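Local coordinates for anaphase-promoting complex subunit CUT9 (Schizosaccharomyces pombe, PDB 2XPI), which serves as a TPR-repeat subunit of the anaphase-promoting complex/cyclosome, the E3 ubiquitin ligase controlling mitosis and G1, forming homodimers and binding hcn1, at residues D112-N116 with P117-F121; T141-L145 with Y146-S150; I411-A414 with H415-I419; Q425-S428 with A429-A433. One frame throughout, in Å; residues are numbered along the deposited sequence.

Contact 1. Residues D112-N116 with P117-F121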
loop_
_atom_site.group_PDB
_atom_site.type_symbol
_atom_site.label_atom_id
_atom_site.label_comp_id
_atom_site.label_asym_id
_atom_site.label_seq_id
_atom_site.Cartn_x
_atom_site.Cartn_y
_atom_site.Cartn_z
ATOM N N ASP A 112 7.708 25.116 -7.265
ATOM C CA ASP A 112 8.125 26.365 -6.614
ATOM C C ASP A 112 8.530 27.415 -7.648
ATOM O O ASP A 112 8.134 28.569 -7.546
ATOM C CB ASP A 112 9.250 26.131 -5.593
ATOM C CG ASP A 112 8.764 25.397 -4.332
ATOM O OD1 ASP A 112 7.551 25.472 -4.010
ATOM O OD2 ASP A 112 9.597 24.744 -3.658
ATOM N N ILE A 113 9.296 27.007 -8.656
ATOM C CA ILE A 113 9.725 27.926 -9.705
ATOM C C ILE A 113 8.587 28.426 -10.608
ATOM O O ILE A 113 8.422 29.623 -10.810
ATOM C CB ILE A 113 10.798 27.275 -10.589
ATOM C CG1 ILE A 113 12.129 27.177 -9.840
ATOM C CG2 ILE A 113 10.981 28.056 -11.880
ATOM C CD1 ILE A 113 13.145 26.319 -10.556
ATOM N N THR A 114 7.791 27.498 -11.125
ATOM C CA THR A 114 6.886 27.752 -12.243
ATOM C C THR A 114 5.434 28.087 -11.853
ATOM O O THR A 114 4.765 28.900 -12.509
ATOM C CB THR A 114 6.862 26.510 -13.158
ATOM O OG1 THR A 114 6.318 25.400 -12.433
ATOM C CG2 THR A 114 8.271 26.154 -13.578
ATOM N N GLY A 115 4.938 27.430 -10.809
ATOM C CA GLY A 115 3.558 27.591 -10.403
ATOM C C GLY A 115 2.595 27.009 -11.417
ATOM O O GLY A 115 1.387 27.254 -11.332
ATOM N N ASN A 116 3.117 26.232 -12.369
ATOM C CA ASN A 116 2.291 25.606 -13.410
ATOM C C ASN A 116 1.396 24.474 -12.899
ATOM O O ASN A 116 1.859 23.554 -12.231
ATOM C CB ASN A 116 3.188 25.067 -14.523
ATOM C CG ASN A 116 2.440 24.823 -15.827
ATOM O OD1 ASN A 116 2.808 25.377 -16.862
ATOM N ND2 ASN A 116 1.403 23.993 -15.790
ATOM N N PRO A 117 0.107 24.528 -13.235
ATOM C CA PRO A 117 -0.812 23.437 -12.899
ATOM C C PRO A 117 -0.270 22.055 -13.273
ATOM O O PRO A 117 -0.365 21.129 -12.474
ATOM C CB PRO A 117 -2.053 23.778 -13.731
ATOM C CG PRO A 117 -2.032 25.287 -13.812
ATOM C CD PRO A 117 -0.577 25.636 -13.936
ATOM N N ASN A 118 0.288 21.914 -14.468
ATOM C CA ASN A 118 0.855 20.638 -14.879
ATOM C C ASN A 118 1.927 20.147 -13.926
ATOM O O ASN A 118 2.097 18.945 -13.736
ATOM C CB ASN A 118 1.411 20.735 -16.289
ATOM C CG ASN A 118 0.329 20.974 -17.306
ATOM O OD1 ASN A 118 0.599 21.222 -18.482
ATOM N ND2 ASN A 118 -0.927 20.907 -16.854
ATOM N N ASP A 119 2.650 21.072 -13.316
ATOM C CA ASP A 119 3.665 20.673 -12.356
ATOM C C ASP A 119 3.061 20.276 -11.018
ATOM O O ASP A 119 3.528 19.334 -10.385
ATOM C CB ASP A 119 4.739 21.755 -12.231
ATOM C CG ASP A 119 5.534 21.894 -13.505
ATOM O OD1 ASP A 119 5.678 20.861 -14.202
ATOM O OD2 ASP A 119 5.979 23.016 -13.835
ATOM N N ALA A 120 2.013 20.982 -10.609
ATOM C CA ALA A 120 1.232 20.599 -9.440
ATOM C C ALA A 120 0.637 19.210 -9.638
ATOM O O ALA A 120 0.625 18.391 -8.719
ATOM C CB ALA A 120 0.125 21.596 -9.201
ATOM N N PHE A 121 0.123 18.946 -10.832
ATOM C CA PHE A 121 -0.418 17.632 -11.125
ATOM C C PHE A 121 0.618 16.531 -10.902
ATOM O O PHE A 121 0.380 15.558 -10.185
ATOM C CB PHE A 121 -0.898 17.550 -12.572
ATOM C CG PHE A 121 -1.209 16.155 -13.012
ATOM C CD1 PHE A 121 -2.395 15.537 -12.620
ATOM C CD2 PHE A 121 -0.311 15.442 -13.788
ATOM C CE1 PHE A 121 -2.691 14.226 -13.015
ATOM C CE2 PHE A 121 -0.594 14.120 -14.189
ATOM C CZ PHE A 121 -1.787 13.515 -13.794
#
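Thr114 and Asp119 meet across the bend between the last turn of helix 100-114 and the first turn of helix 117-129, the step from TPR 1 to TPR 2. Their side chains cross at about a right angle, with Thr114 OG1 2.8 Å from Asp119 OD2. The hydroxyl also reaches Val110 O one turn back, and its single proton cannot serve both acceptors. Thr114 OG1 sits between its own backbone N and carbonyl carbon (chi1 64°), which leaves it facing the turn, where it takes a weak 3.3 Å bond from Asn116 N.

Behind this pair, Gly115 leaves helical geometry with a positive phi of 68° and carries the chain into Asn116, the N-cap of the next helix. Asn116 O then opens the helical ladder, accepting Ala120 N at 3.0 Å, while Asp119 N adds a weaker 2.8 Å link to the same oxygen. Pro117, in the first helical turn, has no N-H to satisfy.

Further out, Asp119 forms salt bridges with both Arg88 and Arg91 of helix 83-96. A carboxylate so placed, near the start of a helix and facing two arginines, is likely to be stabilised as the anion, and through it the beginning of TPR 2 is tied electrostatically to the first helix of TPR 1.

Contact 2. Residues T141-L145 with Y146-S150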
loop_
_atom_site.group_PDB
_atom_site.type_symbol
_atom_site.label_atom_id
_atom_site.label_comp_id
_atom_site.label_asym_id
_atom_site.label_seq_id
_atom_site.Cartn_x
_atom_site.Cartn_y
_atom_site.Cartn_z
ATOM N N THR A 141 -5.834 21.416 -4.001
ATOM C CA THR A 141 -6.894 22.283 -3.496
ATOM C C THR A 141 -6.404 23.712 -3.267
ATOM O O THR A 141 -7.092 24.679 -3.587
ATOM C CB THR A 141 -7.451 21.746 -2.162
ATOM O OG1 THR A 141 -8.259 20.590 -2.412
ATOM C CG2 THR A 141 -8.296 22.800 -1.473
ATOM N N LYS A 142 -5.205 23.821 -2.704
ATOM C CA LYS A 142 -4.629 25.094 -2.287
ATOM C C LYS A 142 -4.958 26.269 -3.210
ATOM O O LYS A 142 -5.582 27.245 -2.785
ATOM C CB LYS A 142 -3.106 24.961 -2.124
ATOM N N GLU A 143 -4.541 26.173 -4.469
ATOM C CA GLU A 143 -4.596 27.316 -5.381
ATOM C C GLU A 143 -5.856 27.325 -6.239
ATOM O O GLU A 143 -5.944 28.071 -7.214
ATOM C CB GLU A 143 -3.374 27.298 -6.297
ATOM C CG GLU A 143 -3.034 28.637 -6.902
ATOM C CD GLU A 143 -2.088 29.432 -6.026
ATOM O OE1 GLU A 143 -1.354 28.798 -5.236
ATOM O OE2 GLU A 143 -2.074 30.681 -6.129
ATOM N N ASP A 144 -6.828 26.501 -5.861
ATOM C CA ASP A 144 -7.979 26.201 -6.708
ATOM C C ASP A 144 -7.539 25.654 -8.089
ATOM O O ASP A 144 -8.175 25.890 -9.123
ATOM C CB ASP A 144 -8.985 27.376 -6.748
ATOM C CG ASP A 144 -8.898 28.206 -8.017
ATOM O OD1 ASP A 144 -7.779 28.597 -8.414
ATOM O OD2 ASP A 144 -9.966 28.481 -8.609
ATOM N N LEU A 145 -6.439 24.898 -8.061
ATOM C CA LEU A 145 -5.932 24.154 -9.216
ATOM C C LEU A 145 -7.018 23.407 -9.977
ATOM O O LEU A 145 -7.094 23.494 -11.201
ATOM C CB LEU A 145 -4.882 23.130 -8.775
ATOM C CG LEU A 145 -3.399 23.467 -8.913
ATOM C CD1 LEU A 145 -3.139 24.183 -10.228
ATOM C CD2 LEU A 145 -2.927 24.287 -7.735
ATOM N N TYR A 146 -7.838 22.655 -9.248
ATOM C CA TYR A 146 -8.856 21.795 -9.863
ATOM C C TYR A 146 -9.747 22.569 -10.828
ATOM O O TYR A 146 -10.386 21.981 -11.699
ATOM C CB TYR A 146 -9.711 21.099 -8.799
ATOM C CG TYR A 146 -10.280 22.052 -7.787
ATOM C CD1 TYR A 146 -11.513 22.659 -7.992
ATOM C CD2 TYR A 146 -9.578 22.362 -6.635
ATOM C CE1 TYR A 146 -12.034 23.547 -7.070
ATOM C CE2 TYR A 146 -10.085 23.245 -5.709
ATOM C CZ TYR A 146 -11.316 23.837 -5.930
ATOM O OH TYR A 146 -11.822 24.722 -5.003
ATOM N N ASN A 147 -9.772 23.889 -10.674
ATOM C CA ASN A 147 -10.554 24.745 -11.552
ATOM C C ASN A 147 -9.820 25.150 -12.825
ATOM O O ASN A 147 -10.426 25.620 -13.786
ATOM C CB ASN A 147 -11.013 25.990 -10.800
ATOM C CG ASN A 147 -12.466 25.917 -10.404
ATOM O OD1 ASN A 147 -13.003 24.835 -10.137
ATOM N ND2 ASN A 147 -13.123 27.069 -10.372
ATOM N N ARG A 148 -8.513 24.959 -12.834
ATOM C CA ARG A 148 -7.701 25.474 -13.918
ATOM C C ARG A 148 -7.081 24.338 -14.720
ATOM O O ARG A 148 -6.366 24.569 -15.688
ATOM C CB ARG A 148 -6.619 26.396 -13.350
ATOM C CG ARG A 148 -7.188 27.554 -12.526
ATOM C CD ARG A 148 -6.233 27.991 -11.433
ATOM N NE ARG A 148 -4.885 28.198 -11.948
ATOM C CZ ARG A 148 -3.799 28.241 -11.186
ATOM N NH1 ARG A 148 -3.917 28.083 -9.871
ATOM N NH2 ARG A 148 -2.598 28.430 -11.733
ATOM N N SER A 149 -7.366 23.107 -14.319
ATOM C CA SER A 149 -6.753 21.949 -14.947
ATOM C C SER A 149 -7.701 20.757 -14.820
ATOM O O SER A 149 -8.204 20.490 -13.737
ATOM C CB SER A 149 -5.403 21.671 -14.269
ATOM O OG SER A 149 -4.746 20.523 -14.784
ATOM N N SER A 150 -7.967 20.054 -15.916
ATOM C CA SER A 150 -8.818 18.857 -15.845
ATOM C C SER A 150 -8.075 17.686 -15.202
ATOM O O SER A 150 -8.679 16.857 -14.509
ATOM C CB SER A 150 -9.324 18.445 -17.227
ATOM O OG SER A 150 -9.908 19.543 -17.897
#
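The connection from helix 133-142 of TPR 2 to helix 150-162 of TPR 3 folds as a tight turn closed by Leu145 and Arg148: Arg148 N donates to Leu145 O at 2.6 Å, approaching from above the carbonyl plane. The arginine side chain then doubles back along the turn, bent at chi3 (49°), and its NH1 makes a weak 3.3 Å bond to Glu143 O, which lies at the edge of the guanidinium, in its plane. Leu145 CD1 comes over one face of the same group, 4.0 Å from Arg148 NH1.

Tyr146 turns the other way. With CG between its backbone N and carbonyl carbon (chi1 52°), the ring swings back beside the chain that precedes it, one face against the Asp144 backbone and CE2 3.8 Å from Asp144 CA.

Leu145 is buried between this turn and helix 117-129, against Pro117 and Ala120, and Arg148 also packs on Pro117. Ser149 is the N-cap of helix 150-162, its OG weakly bonded to Cys152 N.

Contact 3. Residues I411-A414 with H415-I419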
loop_
_atom_site.group_PDB
_atom_site.type_symbol
_atom_site.label_atom_id
_atom_site.label_comp_id
_atom_site.label_asym_id
_atom_site.label_seq_id
_atom_site.Cartn_x
_atom_site.Cartn_y
_atom_site.Cartn_z
ATOM N N ILE A 411 -23.118 -20.008 -6.306
ATOM C CA ILE A 411 -23.563 -21.312 -6.799
ATOM C C ILE A 411 -23.080 -22.421 -5.861
ATOM O O ILE A 411 -23.873 -23.239 -5.393
ATOM C CB ILE A 411 -23.097 -21.597 -8.255
ATOM C CG1 ILE A 411 -23.823 -20.679 -9.249
ATOM C CG2 ILE A 411 -23.410 -23.019 -8.649
ATOM C CD1 ILE A 411 -25.350 -20.586 -9.038
ATOM N N GLY A 412 -21.784 -22.429 -5.563
ATOM C CA GLY A 412 -21.250 -23.354 -4.580
ATOM C C GLY A 412 -21.987 -23.288 -3.257
ATOM O O GLY A 412 -22.250 -24.315 -2.642
ATOM N N PHE A 413 -22.315 -22.078 -2.815
ATOM C CA PHE A 413 -23.025 -21.860 -1.560
ATOM C C PHE A 413 -24.412 -22.521 -1.623
ATOM O O PHE A 413 -24.796 -23.295 -0.739
ATOM C CB PHE A 413 -23.176 -20.358 -1.351
ATOM C CG PHE A 413 -23.552 -19.956 0.031
ATOM C CD1 PHE A 413 -23.107 -20.669 1.130
ATOM C CD2 PHE A 413 -24.323 -18.821 0.238
ATOM C CE1 PHE A 413 -23.441 -20.276 2.426
ATOM C CE2 PHE A 413 -24.686 -18.429 1.532
ATOM C CZ PHE A 413 -24.237 -19.164 2.627
ATOM N N ALA A 414 -25.155 -22.223 -2.685
ATOM C CA ALA A 414 -26.479 -22.791 -2.852
ATOM C C ALA A 414 -26.462 -24.317 -2.909
ATOM O O ALA A 414 -27.298 -24.966 -2.268
ATOM C CB ALA A 414 -27.164 -22.207 -4.082
ATOM N N HIS A 415 -25.536 -24.895 -3.674
ATOM C CA HIS A 415 -25.426 -26.366 -3.755
ATOM C C HIS A 415 -25.243 -27.060 -2.399
ATOM O O HIS A 415 -25.796 -28.131 -2.173
ATOM C CB HIS A 415 -24.297 -26.803 -4.690
ATOM C CG HIS A 415 -24.574 -26.537 -6.132
ATOM N ND1 HIS A 415 -23.589 -26.554 -7.093
ATOM C CD2 HIS A 415 -25.724 -26.242 -6.777
ATOM C CE1 HIS A 415 -24.122 -26.278 -8.270
ATOM N NE2 HIS A 415 -25.417 -26.081 -8.106
ATOM N N SER A 416 -24.452 -26.454 -1.520
ATOM C CA SER A 416 -24.279 -26.940 -0.159
ATOM C C SER A 416 -25.605 -27.002 0.564
ATOM O O SER A 416 -25.923 -27.984 1.244
ATOM C CB SER A 416 -23.343 -26.012 0.624
ATOM O OG SER A 416 -22.065 -25.946 0.012
ATOM N N PHE A 417 -26.391 -25.946 0.445
ATOM C CA PHE A 417 -27.711 -25.984 1.061
ATOM C C PHE A 417 -28.592 -27.052 0.408
ATOM O O PHE A 417 -29.285 -27.799 1.113
ATOM C CB PHE A 417 -28.388 -24.621 1.007
ATOM C CG PHE A 417 -27.823 -23.638 1.970
ATOM C CD1 PHE A 417 -27.881 -23.876 3.335
ATOM C CD2 PHE A 417 -27.254 -22.461 1.525
ATOM C CE1 PHE A 417 -27.372 -22.950 4.242
ATOM C CE2 PHE A 417 -26.739 -21.536 2.425
ATOM C CZ PHE A 417 -26.801 -21.783 3.787
ATOM N N ALA A 418 -28.566 -27.129 -0.928
ATOM C CA ALA A 418 -29.428 -28.085 -1.617
ATOM C C ALA A 418 -29.125 -29.479 -1.102
ATOM O O ALA A 418 -30.040 -30.202 -0.702
ATOM C CB ALA A 418 -29.272 -28.009 -3.109
ATOM N N ILE A 419 -27.842 -29.836 -1.060
ATOM C CA ILE A 419 -27.442 -31.162 -0.582
ATOM C C ILE A 419 -27.920 -31.463 0.848
ATOM O O ILE A 419 -28.348 -32.574 1.127
ATOM C CB ILE A 419 -25.925 -31.375 -0.669
ATOM C CG1 ILE A 419 -25.549 -31.959 -2.017
ATOM C CG2 ILE A 419 -25.447 -32.330 0.404
ATOM C CD1 ILE A 419 -24.439 -31.192 -2.695
#
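Gly412 O is gripped twice by Ser416, whose N lies 3.3 Å away and whose OG lies 3.1 Å away, the two donors coming from opposite faces of the carbonyl plane. This is the middle of helix 407-420, the first helix of TPR 10. The serine hydroxyl reaches back because OG stands beside its own backbone N (chi1 -60°), and the bond ties it to the preceding turn.

On another side of the helix, Phe413 and Phe417 run side by side in an edge-to-face pair, centroids 4.9 Å apart and planes at 62°. Phe417 presents CE2 over the face of Phe413, offset toward its rim. Phe413 leans toward its partner with CG anti to the backbone N (chi1 -165°), and Arg393 of helix 389-402 packs against both phenylalanine side chains.

His415 lays one face of its ring over Ile411 O, with CG 3.5 Å from that oxygen, while Ile411 CG2 lies alongside. Apolar side chains of another protein's chain pack on Ile411 and His415, consistent with the role of TPR 10 in binding hcn1. Losing the ring to an alanine here would probably leave Phe446 without its edge-to-face mate and open a gap beside Ile411 CG2.

Ala414 continues the ladder: its O accepts Ala418 N at 2.8 Å, and its CA lies at the edge of the Phe417 ring, near the ring plane.

Contact 4. Residues Q425-S428 with A429-A433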
loop_
_atom_site.group_PDB
_atom_site.type_symbol
_atom_site.label_atom_id
_atom_site.label_comp_id
_atom_site.label_asym_id
_atom_site.label_seq_id
_atom_site.Cartn_x
_atom_site.Cartn_y
_atom_site.Cartn_z
ATOM N N GLN A 425 -32.931 -21.733 1.850
ATOM C CA GLN A 425 -31.651 -21.079 1.774
ATOM C C GLN A 425 -31.005 -21.356 0.441
ATOM O O GLN A 425 -30.303 -20.491 -0.087
ATOM C CB GLN A 425 -30.771 -21.513 2.924
ATOM C CG GLN A 425 -31.481 -21.321 4.234
ATOM C CD GLN A 425 -30.550 -21.075 5.377
ATOM O OE1 GLN A 425 -29.741 -20.149 5.347
ATOM N NE2 GLN A 425 -30.661 -21.900 6.414
ATOM N N ALA A 426 -31.242 -22.542 -0.116
ATOM C CA ALA A 426 -30.691 -22.860 -1.426
ATOM C C ALA A 426 -31.283 -21.910 -2.445
ATOM O O ALA A 426 -30.551 -21.314 -3.256
ATOM C CB ALA A 426 -30.978 -24.269 -1.803
ATOM N N ILE A 427 -32.604 -21.757 -2.390
ATOM C CA ILE A 427 -33.318 -20.790 -3.224
ATOM C C ILE A 427 -32.895 -19.303 -3.052
ATOM O O ILE A 427 -32.837 -18.571 -4.034
ATOM C CB ILE A 427 -34.860 -20.983 -3.100
ATOM C CG1 ILE A 427 -35.247 -22.286 -3.806
ATOM C CG2 ILE A 427 -35.634 -19.765 -3.659
ATOM C CD1 ILE A 427 -36.419 -23.010 -3.179
ATOM N N SER A 428 -32.608 -18.850 -1.831
ATOM C CA SER A 428 -31.993 -17.526 -1.655
ATOM C C SER A 428 -30.690 -17.421 -2.436
ATOM O O SER A 428 -30.527 -16.536 -3.269
ATOM C CB SER A 428 -31.674 -17.247 -0.195
ATOM O OG SER A 428 -32.853 -17.119 0.564
ATOM N N ALA A 429 -29.762 -18.329 -2.158
ATOM C CA ALA A 429 -28.476 -18.307 -2.814
ATOM C C ALA A 429 -28.607 -18.393 -4.331
ATOM O O ALA A 429 -27.924 -17.654 -5.027
ATOM C CB ALA A 429 -27.558 -19.406 -2.261
ATOM N N TYR A 430 -29.481 -19.260 -4.853
ATOM C CA TYR A 430 -29.652 -19.370 -6.314
ATOM C C TYR A 430 -30.280 -18.116 -6.913
ATOM O O TYR A 430 -30.021 -17.783 -8.064
ATOM C CB TYR A 430 -30.529 -20.561 -6.728
ATOM C CG TYR A 430 -29.886 -21.913 -6.621
ATOM C CD1 TYR A 430 -28.622 -22.160 -7.149
ATOM C CD2 TYR A 430 -30.558 -22.962 -5.994
ATOM C CE1 TYR A 430 -28.036 -23.427 -7.033
ATOM C CE2 TYR A 430 -29.999 -24.222 -5.890
ATOM C CZ TYR A 430 -28.744 -24.450 -6.403
ATOM O OH TYR A 430 -28.217 -25.702 -6.273
ATOM N N THR A 431 -31.145 -17.444 -6.166
ATOM C CA THR A 431 -31.730 -16.242 -6.718
ATOM C C THR A 431 -30.732 -15.092 -6.637
ATOM O O THR A 431 -30.586 -14.358 -7.615
ATOM C CB THR A 431 -33.125 -15.890 -6.144
ATOM O OG1 THR A 431 -33.003 -15.558 -4.775
ATOM C CG2 THR A 431 -34.069 -17.072 -6.263
ATOM N N THR A 432 -30.003 -14.941 -5.529
ATOM C CA THR A 432 -28.932 -13.946 -5.594
ATOM C C THR A 432 -27.877 -14.287 -6.664
ATOM O O THR A 432 -27.283 -13.390 -7.248
ATOM C CB THR A 432 -28.298 -13.462 -4.234
ATOM O OG1 THR A 432 -26.876 -13.595 -4.293
ATOM C CG2 THR A 432 -28.855 -14.140 -2.991
ATOM N N ALA A 433 -27.689 -15.563 -6.977
ATOM C CA ALA A 433 -26.760 -15.928 -8.047
ATOM C C ALA A 433 -27.305 -15.654 -9.438
ATOM O O ALA A 433 -26.543 -15.393 -10.355
ATOM C CB ALA A 433 -26.328 -17.374 -7.930
#
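Tyr430 stands out from helix 423-435, the second helix of TPR 10, leaning back toward the preceding turn so that the CD2-CE2 side of its ring passes Ala426. CG stands beside the backbone N (chi1 -74°), which sets the ring obliquely to Ala426 O and brings Tyr430 CE2 to 4.2 Å from Ala426 CB. Beneath it the backbone is firmly helical, Tyr430 N donating to Ala426 O at 2.8 Å. The phenol OH hydrogen-bonds a basic side chain of another protein's chain, in keeping with the part TPR 10 plays in binding hcn1, while the ring meets Phe446 with planes at about 40°. Even a phenylalanine in its place would probably leave that basic group without its hydroxyl partner.

Ile427 and Thr431 also pack on helix 442-454, Ile427 on His451 and Leu454, Thr431 on Leu447, which Tyr430 touches as well. Their side chains cross obliquely, methyl to methyl, with Ile427 CG2 4.1 Å from Thr431 CG2. Thr431 OG1 sits between its backbone N and carbonyl carbon (chi1 66°), turned to the preceding turn: Ile427 O and Ser428 O are each 3.1 Å from this OG1, and its one proton has to choose between them.

Ser428 O also receives the backbone N of Thr432, a nearly straight bond of 2.8 Å.

In the fold
The four contacts form two pairs on the TPR superhelix. Contacts 1 and 2, centres 11 Å apart, meet where Pro117 CA lies 3.6 Å from Leu145 CD1, so the two inter-repeat turns pack together; both fall within the repeats that mediate homodimerization, and a bound gold cyanide ion lies about 7 Å from the side chain of Thr141. Contacts 3 and 4, centres 9 Å apart, lie on the two helices of TPR 10, joined where Ala414 CB is 3.4 Å from Ala429 CB and Ile411 CD1 packs on Ala433 CB. Phe446 touches rings from both. The pairs are far apart, contacts 1 and 3 having centres 58 Å from each other.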